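Local structure of PHOX (Pseudomonas fluorescens, 4A9V) at residues G70-E75 and G187-C192; N274-E279 and E387-S392; F297-V302 and G322-A327. The protein is an alkaline phosphatase of the PhoX family, a beta-propeller enzyme that catalyses phosphotransfer chemistry with a complex iron-calcium cofactor. All coordinates share one frame; numbering follows the deposited sequence. Where two conformers were deposited one is given.

Contact 1: residues G70-E75 and G187-C192; sequences GMSLFE and GTYLTC. With EDO (1,2-ethanediol), chain O.
The side chains of F74 and Y189 cross at about a right angle between the two segments, with F74 CZ 3.8 Å from Y189 CB. F74 has CG opposite its own carbonyl carbon (chi1 -66°), which sends the ring across toward 187-192. There its rim meets a backbone carbonyl: T188 O lies in the plane of the ring, 3.5 Å from CZ. K183 adds a cation-pi contact to the same ring. Y189 is turned differently. With CG trans to the backbone N (chi1 -178°), its phenol runs toward 70-75 and ends beside the backbone of G70 and M71, where Y189 OH is 3.2 Å from G70 O and 3.6 Å from M71 CA. The hydroxyl is hydrogen-bonded to N88 OD1, which also fixes T191 OG1. S72 meets the edge of the phenol, its OG in the ring plane and 3.6 Å from Y189 CE1, while N181 ND2 holds that oxygen by a hydrogen bond. The strands run antiparallel, 176° between directions, but their axes stay 8.3 Å apart, so these side chains bridge two separate beta-sheets of the propeller: strand 68-76 pairs with 82-89, whereas 189-193 lies between 178-183 and 249-252. T188 points its side chain away from 70-75, and its OG1 is hydrogen-bonded to T184 and E251. A 1,2-ethanediol, probably left from crystallisation, sits at the F74 end. E75 N donates to its O1 over 2.8 Å in a nearly straight bond, the diol's O2 lies near the plane of the F74 ring, at its edge, and K183 NZ also hydrogen-bonds to the diol.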
loop_
_atom_site.group_PDB
_atom_site.type_symbol
_atom_site.label_atom_id
_atom_site.label_comp_id
_atom_site.label_asym_id
_atom_site.label_seq_id
_atom_site.Cartn_x
_atom_site.Cartn_y
_atom_site.Cartn_z
ATOM N N GLY A 70 -5.145 0.501 -0.752
ATOM C CA GLY A 70 -4.790 1.685 -1.534
ATOM C C GLY A 70 -5.758 1.925 -2.682
ATOM O O GLY A 70 -6.339 0.986 -3.223
ATOM N N MET A 71 -5.893 3.190 -3.076
ATOM C CA MET A 71 -6.834 3.570 -4.119
ATOM C C MET A 71 -6.472 4.921 -4.701
ATOM O O MET A 71 -5.907 5.792 -4.031
ATOM C CB MET A 71 -8.261 3.608 -3.579
ATOM C CG MET A 71 -8.460 4.555 -2.418
ATOM S SD MET A 71 -10.146 4.422 -1.777
ATOM C CE MET A 71 -10.054 5.554 -0.401
ATOM N N SER A 72 -6.863 5.105 -5.950
ATOM C CA SER A 72 -6.735 6.390 -6.624
ATOM C C SER A 72 -8.048 6.761 -7.300
ATOM O O SER A 72 -8.784 5.893 -7.791
ATOM C CB SER A 72 -5.636 6.338 -7.690
ATOM O OG SER A 72 -4.343 6.193 -7.134
ATOM N N LEU A 73 -8.253 8.067 -7.439
ATOM C CA LEU A 73 -9.367 8.624 -8.180
ATOM C C LEU A 73 -8.843 9.287 -9.459
ATOM O O LEU A 73 -7.861 10.037 -9.429
ATOM C CB LEU A 73 -10.126 9.631 -7.305
ATOM C CG LEU A 73 -11.345 10.289 -7.948
ATOM C CD1 LEU A 73 -12.401 10.609 -6.905
ATOM C CD2 LEU A 73 -10.978 11.547 -8.718
ATOM N N PHE A 74 -9.522 9.001 -10.566
ATOM C CA PHE A 74 -9.200 9.540 -11.879
ATOM C C PHE A 74 -10.351 10.413 -12.349
ATOM O O PHE A 74 -11.467 9.944 -12.531
ATOM C CB PHE A 74 -8.995 8.396 -12.880
ATOM C CG PHE A 74 -7.800 7.533 -12.579
ATOM C CD1 PHE A 74 -7.871 6.515 -11.640
ATOM C CD2 PHE A 74 -6.592 7.756 -13.223
ATOM C CE1 PHE A 74 -6.757 5.754 -11.337
ATOM C CE2 PHE A 74 -5.472 6.997 -12.919
ATOM C CZ PHE A 74 -5.558 5.997 -11.973
ATOM N N GLU A 75 -10.071 11.689 -12.569
ATOM C CA GLU A 75 -10.987 12.619 -13.241
ATOM C C GLU A 75 -11.487 12.003 -14.531
ATOM O O GLU A 75 -10.687 11.481 -15.289
ATOM C CB GLU A 75 -10.240 13.908 -13.591
ATOM C CG GLU A 75 -9.897 14.775 -12.394
ATOM C CD GLU A 75 -8.819 15.796 -12.703
ATOM O OE1 GLU A 75 -9.125 16.793 -13.389
ATOM O OE2 GLU A 75 -7.670 15.605 -12.252
ATOM N N GLY A 187 -2.471 8.503 -17.076
ATOM C CA GLY A 187 -3.841 8.013 -16.944
ATOM C C GLY A 187 -3.958 6.545 -16.588
ATOM O O GLY A 187 -4.977 5.920 -16.865
ATOM N N THR A 188 -2.956 6.012 -15.895
ATOM C CA THR A 188 -3.005 4.633 -15.455
ATOM C C THR A 188 -2.793 4.493 -13.950
ATOM O O THR A 188 -2.391 5.433 -13.254
ATOM C CB THR A 188 -2.005 3.745 -16.210
ATOM O OG1 THR A 188 -0.674 4.144 -15.876
ATOM C CG2 THR A 188 -2.230 3.812 -17.724
ATOM N N TYR A 189 -3.151 3.310 -13.464
ATOM C CA TYR A 189 -3.124 2.980 -12.052
ATOM C C TYR A 189 -2.039 1.935 -11.813
ATOM O O TYR A 189 -1.925 0.971 -12.578
ATOM C CB TYR A 189 -4.484 2.393 -11.659
ATOM C CG TYR A 189 -4.617 2.034 -10.198
ATOM C CD1 TYR A 189 -4.627 3.023 -9.236
ATOM C CD2 TYR A 189 -4.822 0.719 -9.789
ATOM C CE1 TYR A 189 -4.787 2.720 -7.898
ATOM C CE2 TYR A 189 -4.986 0.404 -8.446
ATOM C CZ TYR A 189 -4.993 1.417 -7.511
ATOM O OH TYR A 189 -5.175 1.163 -6.171
ATOM N N LEU A 190 -1.259 2.115 -10.752
ATOM C CA LEU A 190 -0.310 1.098 -10.316
ATOM C C LEU A 190 -0.815 0.448 -9.040
ATOM O O LEU A 190 -1.208 1.138 -8.091
ATOM C CB LEU A 190 1.068 1.722 -10.066
ATOM C CG LEU A 190 1.679 2.505 -11.234
ATOM C CD1 LEU A 190 3.059 3.033 -10.866
ATOM C CD2 LEU A 190 1.736 1.687 -12.516
ATOM N N THR A 191 -0.844 -0.878 -9.051
ATOM C CA THR A 191 -1.177 -1.644 -7.872
ATOM C C THR A 191 0.024 -2.495 -7.462
ATOM O O THR A 191 0.779 -2.977 -8.302
ATOM C CB THR A 191 -2.448 -2.501 -8.073
ATOM O OG1 THR A 191 -2.818 -3.072 -6.817
ATOM C CG2 THR A 191 -2.243 -3.617 -9.080
ATOM N N CYS A 192 0.218 -2.639 -6.158
ATOM C CA CYS A 192 1.456 -3.154 -5.600
ATOM C C CYS A 192 1.205 -4.465 -4.866
ATOM O O CYS A 192 0.409 -4.512 -3.931
ATOM C CB CYS A 192 2.018 -2.132 -4.624
ATOM S SG CYS A 192 2.646 -0.664 -5.449
HETATM C C1 EDO O . -7.181 12.793 -13.335
HETATM O O1 EDO O . -7.614 12.728 -11.865
HETATM C C2 EDO O . -6.238 11.618 -13.624
HETATM O O2 EDO O . -6.403 11.190 -14.988
#

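Contact 2: residues N274-E279 and E387-S392; sequences NAALAE and EWIVVS. With LI (lithium ion), chain C; CA (calcium ion), chain R; CA (calcium ion), chain Q; FEO (mu-oxo-diiron), chain S.
The carboxamide of N274 lies against the backbone of I389 and grips it at two points. N274 ND2 donates to I389 O over 2.9 Å, nearly straight at 171° and with the acceptor in the amide plane; I389 N returns a bond to N274 OD1, also 2.9 Å, but approaches from well above the carbonyl plane. A first torsion of 91°, away from any staggered position, swings the amide onto this peptide edge, and beside it a water that accepts from N274 N lies 2.7 Å from both N274 OD1 and E387 O. The same amide nitrogen sits obliquely by the indole of W388, with N274 ND2 4.0 Å from CE3. Farther along, A276 CB presses on I389 O at 3.3 Å and also touches I389 CG2, while CG2 of V391 lies between A276 CB and A278 CB. The two strands run roughly parallel, 28° apart, as the two edge strands of one sheet, side by side near the metal cluster.

W388 points its indole edge at a calcium ion, and its NE1 gives a 2.9 Å hydrogen bond to a water bound to that ion. E387 turns away from 274-279. Its OE2 bridges three metals, binding iron at 2.2 Å and two calcium ions, and E273, D292, D479 and D494 share these ions. E387 thus brings strand 386-391 into the iron-calcium site of PhoX, which lies within its beta-propeller.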
loop_
_atom_site.group_PDB
_atom_site.type_symbol
_atom_site.label_atom_id
_atom_site.label_comp_id
_atom_site.label_asym_id
_atom_site.label_seq_id
_atom_site.Cartn_x
_atom_site.Cartn_y
_atom_site.Cartn_z
ATOM N N ASN A 274 3.521 0.894 -1.777
ATOM C CA ASN A 274 2.942 1.802 -2.771
ATOM C C ASN A 274 3.985 2.248 -3.788
ATOM O O ASN A 274 5.116 1.769 -3.807
ATOM C CB ASN A 274 2.164 2.983 -2.126
ATOM C CG ASN A 274 3.017 4.217 -1.878
ATOM O OD1 ASN A 274 4.205 4.127 -1.561
ATOM N ND2 ASN A 274 2.374 5.381 -1.885
ATOM N N ALA A 275 3.554 3.114 -4.696
ATOM C CA ALA A 275 4.379 3.546 -5.812
ATOM C C ALA A 275 4.125 5.035 -6.030
ATOM O O ALA A 275 3.063 5.434 -6.493
ATOM C CB ALA A 275 4.029 2.748 -7.060
ATOM N N ALA A 276 5.048 5.856 -5.548
ATOM C CA ALA A 276 4.866 7.306 -5.504
ATOM C C ALA A 276 5.478 7.949 -6.737
ATOM O O ALA A 276 6.687 7.870 -6.943
ATOM C CB ALA A 276 5.507 7.879 -4.249
ATOM N N LEU A 277 4.644 8.580 -7.557
ATOM C CA LEU A 277 5.101 9.173 -8.815
ATOM C C LEU A 277 5.707 10.554 -8.605
ATOM O O LEU A 277 5.138 11.397 -7.916
ATOM C CB LEU A 277 3.939 9.270 -9.805
ATOM C CG LEU A 277 3.781 8.102 -10.775
ATOM C CD1 LEU A 277 4.882 8.081 -11.820
ATOM C CD2 LEU A 277 3.690 6.776 -10.046
ATOM N N ALA A 278 6.776 10.815 -9.346
ATOM C CA ALA A 278 7.353 12.139 -9.477
ATOM C C ALA A 278 7.941 12.239 -10.882
ATOM O O ALA A 278 7.795 11.323 -11.692
ATOM C CB ALA A 278 8.426 12.354 -8.409
ATOM N N GLU A 279 8.621 13.338 -11.156
ATOM C CA GLU A 279 9.166 13.573 -12.479
ATOM C C GLU A 279 10.509 14.261 -12.307
ATOM O O GLU A 279 10.646 15.165 -11.486
ATOM C CB GLU A 279 8.199 14.455 -13.279
ATOM C CG GLU A 279 8.558 14.674 -14.747
ATOM C CD GLU A 279 7.478 15.411 -15.546
ATOM O OE1 GLU A 279 6.398 15.729 -15.009
ATOM O OE2 GLU A 279 7.669 15.592 -16.766
ATOM N N GLU A 387 6.498 1.708 4.575
ATOM C CA GLU A 387 5.187 1.546 3.969
ATOM C C GLU A 387 4.978 2.660 2.942
ATOM O O GLU A 387 5.726 2.711 1.968
ATOM C CB GLU A 387 4.090 1.357 5.022
ATOM C CG GLU A 387 4.235 -0.001 5.710
ATOM C CD GLU A 387 2.990 -0.455 6.458
ATOM O OE1 GLU A 387 2.788 0.026 7.592
ATOM O OE2 GLU A 387 2.229 -1.318 5.944
ATOM N N TRP A 388 3.975 3.517 3.085
ATOM C CA TRP A 388 3.655 4.427 1.984
ATOM C C TRP A 388 4.661 5.546 1.834
ATOM O O TRP A 388 5.177 6.092 2.813
ATOM C CB TRP A 388 2.283 5.054 2.173
ATOM C CG TRP A 388 1.135 4.103 2.024
ATOM C CD1 TRP A 388 0.959 2.869 2.633
ATOM C CD2 TRP A 388 -0.152 4.421 1.425
ATOM N NE1 TRP A 388 -0.313 2.407 2.425
ATOM C CE2 TRP A 388 -1.041 3.320 1.749
ATOM C CE3 TRP A 388 -0.665 5.527 0.762
ATOM C CZ2 TRP A 388 -2.374 3.321 1.376
ATOM C CZ3 TRP A 388 -2.019 5.525 0.418
ATOM C CH2 TRP A 388 -2.849 4.451 0.725
ATOM N N ILE A 389 4.826 5.977 0.583
ATOM C CA ILE A 389 5.625 7.140 0.218
ATOM C C ILE A 389 4.739 8.128 -0.533
ATOM O O ILE A 389 3.918 7.724 -1.372
ATOM C CB ILE A 389 6.823 6.712 -0.658
ATOM C CG1 ILE A 389 7.705 5.730 0.119
ATOM C CG2 ILE A 389 7.628 7.928 -1.096
ATOM C CD1 ILE A 389 8.794 5.072 -0.705
ATOM N N VAL A 390 4.919 9.420 -0.253
ATOM C CA VAL A 390 4.234 10.461 -1.016
ATOM C C VAL A 390 5.216 11.586 -1.323
ATOM O O VAL A 390 6.211 11.776 -0.622
ATOM C CB VAL A 390 2.999 11.038 -0.271
ATOM C CG1 VAL A 390 1.902 9.990 -0.161
ATOM C CG2 VAL A 390 3.391 11.595 1.092
ATOM N N VAL A 391 4.892 12.345 -2.355
ATOM C CA VAL A 391 5.702 13.458 -2.815
ATOM C C VAL A 391 4.856 14.730 -2.696
ATOM O O VAL A 391 3.757 14.802 -3.246
ATOM C CB VAL A 391 6.120 13.240 -4.290
ATOM C CG1 VAL A 391 6.932 14.424 -4.788
ATOM C CG2 VAL A 391 6.912 11.945 -4.440
ATOM N N SER A 392 5.347 15.742 -1.995
ATOM C CA SER A 392 4.578 16.976 -1.855
ATOM C C SER A 392 4.335 17.603 -3.218
ATOM O O SER A 392 5.281 17.864 -3.949
ATOM C CB SER A 392 5.326 17.977 -0.996
ATOM O OG SER A 392 4.713 19.243 -1.100
HETATM LI LI LI C . 7.836 16.953 -15.282
HETATM CA CA CA R . 0.950 -1.632 8.124
HETATM CA CA CA Q . -0.271 -0.805 4.767
HETATM FE FE1 FEO S . -0.341 -4.051 3.075
HETATM FE FE2 FEO S . 2.609 -2.884 4.490
HETATM O O FEO S . 0.687 -3.030 4.384
HETATM O O HOH W 1 5.950 2.248 -0.733
HETATM O O HOH W 2 -1.467 -0.201 2.640
HETATM O O HOH W 3 9.711 18.159 -14.024
HETATM O O HOH W 4 7.005 18.421 -17.136
HETATM O O HOH W 5 -1.980 -2.859 3.821
HETATM O O HOH W 6 -2.486 0.139 5.399
#

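Contact 3: residues F297-V302 and G322-A327. With EDO (1,2-ethanediol), chain H.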
loop_
_atom_site.group_PDB
_atom_site.type_symbol
_atom_site.label_atom_id
_atom_site.label_comp_id
_atom_site.label_asym_id
_atom_site.label_seq_id
_atom_site.Cartn_x
_atom_site.Cartn_y
_atom_site.Cartn_z
ATOM N N PHE A 297 14.255 -2.505 2.383
ATOM C CA PHE A 297 14.810 -1.293 1.801
ATOM C C PHE A 297 13.772 -0.377 1.143
ATOM O O PHE A 297 12.603 -0.740 0.939
ATOM C CB PHE A 297 15.886 -1.650 0.777
ATOM C CG PHE A 297 16.913 -2.631 1.286
ATOM C CD1 PHE A 297 17.562 -2.409 2.489
ATOM C CD2 PHE A 297 17.265 -3.750 0.539
ATOM C CE1 PHE A 297 18.560 -3.260 2.921
ATOM C CE2 PHE A 297 18.235 -4.631 0.994
ATOM C CZ PHE A 297 18.870 -4.392 2.195
ATOM N N ILE A 298 14.239 0.821 0.792
ATOM C CA ILE A 298 13.500 1.795 -0.010
ATOM C C ILE A 298 14.165 1.915 -1.381
ATOM O O ILE A 298 15.387 2.021 -1.484
ATOM C CB ILE A 298 13.481 3.168 0.694
ATOM C CG1 ILE A 298 12.716 3.069 2.018
ATOM C CG2 ILE A 298 12.869 4.231 -0.211
ATOM C CD1 ILE A 298 12.909 4.254 2.937
ATOM N N TYR A 299 13.335 1.906 -2.420
ATOM C CA TYR A 299 13.769 1.848 -3.816
ATOM C C TYR A 299 13.252 3.054 -4.612
ATOM O O TYR A 299 12.322 3.751 -4.201
ATOM C CB TYR A 299 13.279 0.555 -4.484
ATOM C CG TYR A 299 13.809 -0.716 -3.864
ATOM C CD1 TYR A 299 13.244 -1.240 -2.703
ATOM C CD2 TYR A 299 14.810 -1.452 -4.488
ATOM C CE1 TYR A 299 13.705 -2.425 -2.155
ATOM C CE2 TYR A 299 15.252 -2.653 -3.961
ATOM C CZ TYR A 299 14.707 -3.129 -2.796
ATOM O OH TYR A 299 15.172 -4.327 -2.303
ATOM N N LYS A 300 13.830 3.255 -5.792
ATOM C CA LYS A 300 13.474 4.358 -6.684
ATOM C C LYS A 300 13.720 3.902 -8.118
ATOM O O LYS A 300 14.830 3.515 -8.463
ATOM C CB LYS A 300 14.342 5.575 -6.366
ATOM C CG LYS A 300 14.181 6.765 -7.289
ATOM C CD LYS A 300 15.336 7.729 -7.047
ATOM C CE LYS A 300 15.235 9.013 -7.850
ATOM N NZ LYS A 300 16.451 9.848 -7.643
ATOM N N PHE A 301 12.697 3.994 -8.955
ATOM C CA PHE A 301 12.840 3.714 -10.376
ATOM C C PHE A 301 12.793 5.026 -11.143
ATOM O O PHE A 301 11.960 5.887 -10.862
ATOM C CB PHE A 301 11.704 2.807 -10.851
ATOM C CG PHE A 301 11.720 2.546 -12.333
ATOM C CD1 PHE A 301 12.573 1.601 -12.880
ATOM C CD2 PHE A 301 10.898 3.267 -13.182
ATOM C CE1 PHE A 301 12.616 1.398 -14.247
ATOM C CE2 PHE A 301 10.902 3.028 -14.542
ATOM C CZ PHE A 301 11.763 2.091 -15.077
ATOM N N VAL A 302 13.685 5.169 -12.115
ATOM C CA VAL A 302 13.672 6.330 -13.005
ATOM C C VAL A 302 13.610 5.849 -14.450
ATOM O O VAL A 302 14.435 5.046 -14.872
ATOM C CB VAL A 302 14.924 7.208 -12.821
ATOM C CG1 VAL A 302 14.840 8.430 -13.719
ATOM C CG2 VAL A 302 15.091 7.600 -11.356
ATOM N N GLY A 322 14.507 1.709 -17.911
ATOM C CA GLY A 322 15.015 2.672 -16.948
ATOM C C GLY A 322 15.943 2.006 -15.963
ATOM O O GLY A 322 16.649 1.063 -16.310
ATOM N N THR A 323 16.086 2.639 -14.808
ATOM C CA THR A 323 17.052 2.218 -13.811
ATOM C C THR A 323 16.380 2.140 -12.447
ATOM O O THR A 323 15.709 3.083 -12.028
ATOM C CB THR A 323 18.232 3.199 -13.725
ATOM O OG1 THR A 323 18.732 3.465 -15.042
ATOM C CG2 THR A 323 19.342 2.622 -12.870
ATOM N N LEU A 324 16.599 1.018 -11.763
ATOM C CA LEU A 324 16.155 0.819 -10.380
ATOM C C LEU A 324 17.312 1.070 -9.424
ATOM O O LEU A 324 18.421 0.582 -9.641
ATOM C CB LEU A 324 15.622 -0.607 -10.213
ATOM C CG LEU A 324 15.018 -0.949 -8.849
ATOM C CD1 LEU A 324 13.749 -0.154 -8.586
ATOM C CD2 LEU A 324 14.753 -2.440 -8.766
ATOM N N TYR A 325 17.043 1.891 -8.410
ATOM C CA TYR A 325 17.998 2.246 -7.367
ATOM C C TYR A 325 17.467 1.800 -6.015
ATOM O O TYR A 325 16.263 1.643 -5.826
ATOM C CB TYR A 325 18.189 3.763 -7.324
ATOM C CG TYR A 325 18.705 4.374 -8.604
ATOM C CD1 TYR A 325 17.833 4.781 -9.611
ATOM C CD2 TYR A 325 20.053 4.649 -8.762
ATOM C CE1 TYR A 325 18.302 5.394 -10.758
ATOM C CE2 TYR A 325 20.534 5.246 -9.910
ATOM C CZ TYR A 325 19.657 5.600 -10.912
ATOM O OH TYR A 325 20.130 6.177 -12.069
ATOM N N VAL A 326 18.369 1.738 -5.041
ATOM C CA VAL A 326 18.009 1.472 -3.656
ATOM C C VAL A 326 18.748 2.466 -2.754
ATOM O O VAL A 326 19.817 2.959 -3.113
ATOM C CB VAL A 326 18.322 0.009 -3.281
ATOM C CG1 VAL A 326 19.824 -0.244 -3.222
ATOM C CG2 VAL A 326 17.637 -0.370 -1.974
ATOM N N ALA A 327 18.146 2.809 -1.617
ATOM C CA ALA A 327 18.658 3.870 -0.760
ATOM C C ALA A 327 19.678 3.385 0.262
ATOM O O ALA A 327 19.493 2.344 0.908
ATOM C CB ALA A 327 17.513 4.568 -0.041
HETATM C C1 EDO H . 15.389 -1.637 -17.525
HETATM O O1 EDO H . 15.871 -0.808 -18.602
HETATM C C2 EDO H . 16.568 -2.331 -16.850
HETATM O O2 EDO H . 16.133 -3.142 -15.747
HETATM O O HOH W 7 16.997 1.405 1.968
HETATM O O HOH W 8 17.044 5.591 -15.861
#
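Y299 presents one face of its ring to V326, whose CG2 lies over it, 4.0 Å from the ring centroid and 16° off the normal, in a CH-pi contact. The two side chains run side by side. V326 has CG2 trans to its backbone N and CG1 tucked between N and the carbonyl carbon (chi1 69°), and the same CG2 also packs 3.5 Å from F297 CB. F301 and L324 lie on the same face as Y299 and V326. The F301 ring, its CG trans to the backbone N (chi1 176°), lies along the backbone of the partner strand, bringing CZ 3.8 Å from G322 CA; G322, lacking a side chain, lets the ring come this near.

The other face carries K300, V302, T323 and Y325. The Y325 ring turns its edge to K300 O, which lies in the ring plane, and its CE1 touches V302 CG2 at 3.9 Å, while T323 CG2 sits over one of its faces. K300 stretches out fully past Y325, too far for more than a weak attraction, and its NZ is hydrogen-bonded to H439 O, with W345 giving a cation-pi contact.

Along the backbone between the two faces, K300 and Y325 form a doubly hydrogen-bonded pair, as do V302 and T323; Y325 N reaches K300 O in 2.7 Å. At the I298 end A327 N donates directly to I298 O, but the return link passes through a water held by I298 N and A327 O. Another water joins V302 O to T323 OG1. Helix 371-377 packs on Y299 and V326 through A375, and W345 of the next strand backs Y325. Strands 276-279, 284-290, 296-303 and 322-329 follow one another as an antiparallel meander, with 340-347 next, the pattern of a beta-propeller blade.

Contacts 1 and 2 follow one another along the chain, whereas contact 3 is nested inside the loop closed by contact 2. Contact 2 lies between the other two, its centre about 12 Å from each of theirs; contacts 1 and 3, their centres about 20 Å apart, do not touch. L190 and C192 of contact 1 pack on 274-277, with L190 CD1 3.9 Å from L277 CD2, and I389 CD1 lies 4.2 Å from I298 CG2 of contact 3. Contacts 2 and 3 belong to one antiparallel sheet, of which contact 2 joins the two outermost strands; contact 1 spans two other sheets. Contacts 1 and 2 lie near the metal cluster, contact 3 farther from the chain's centre.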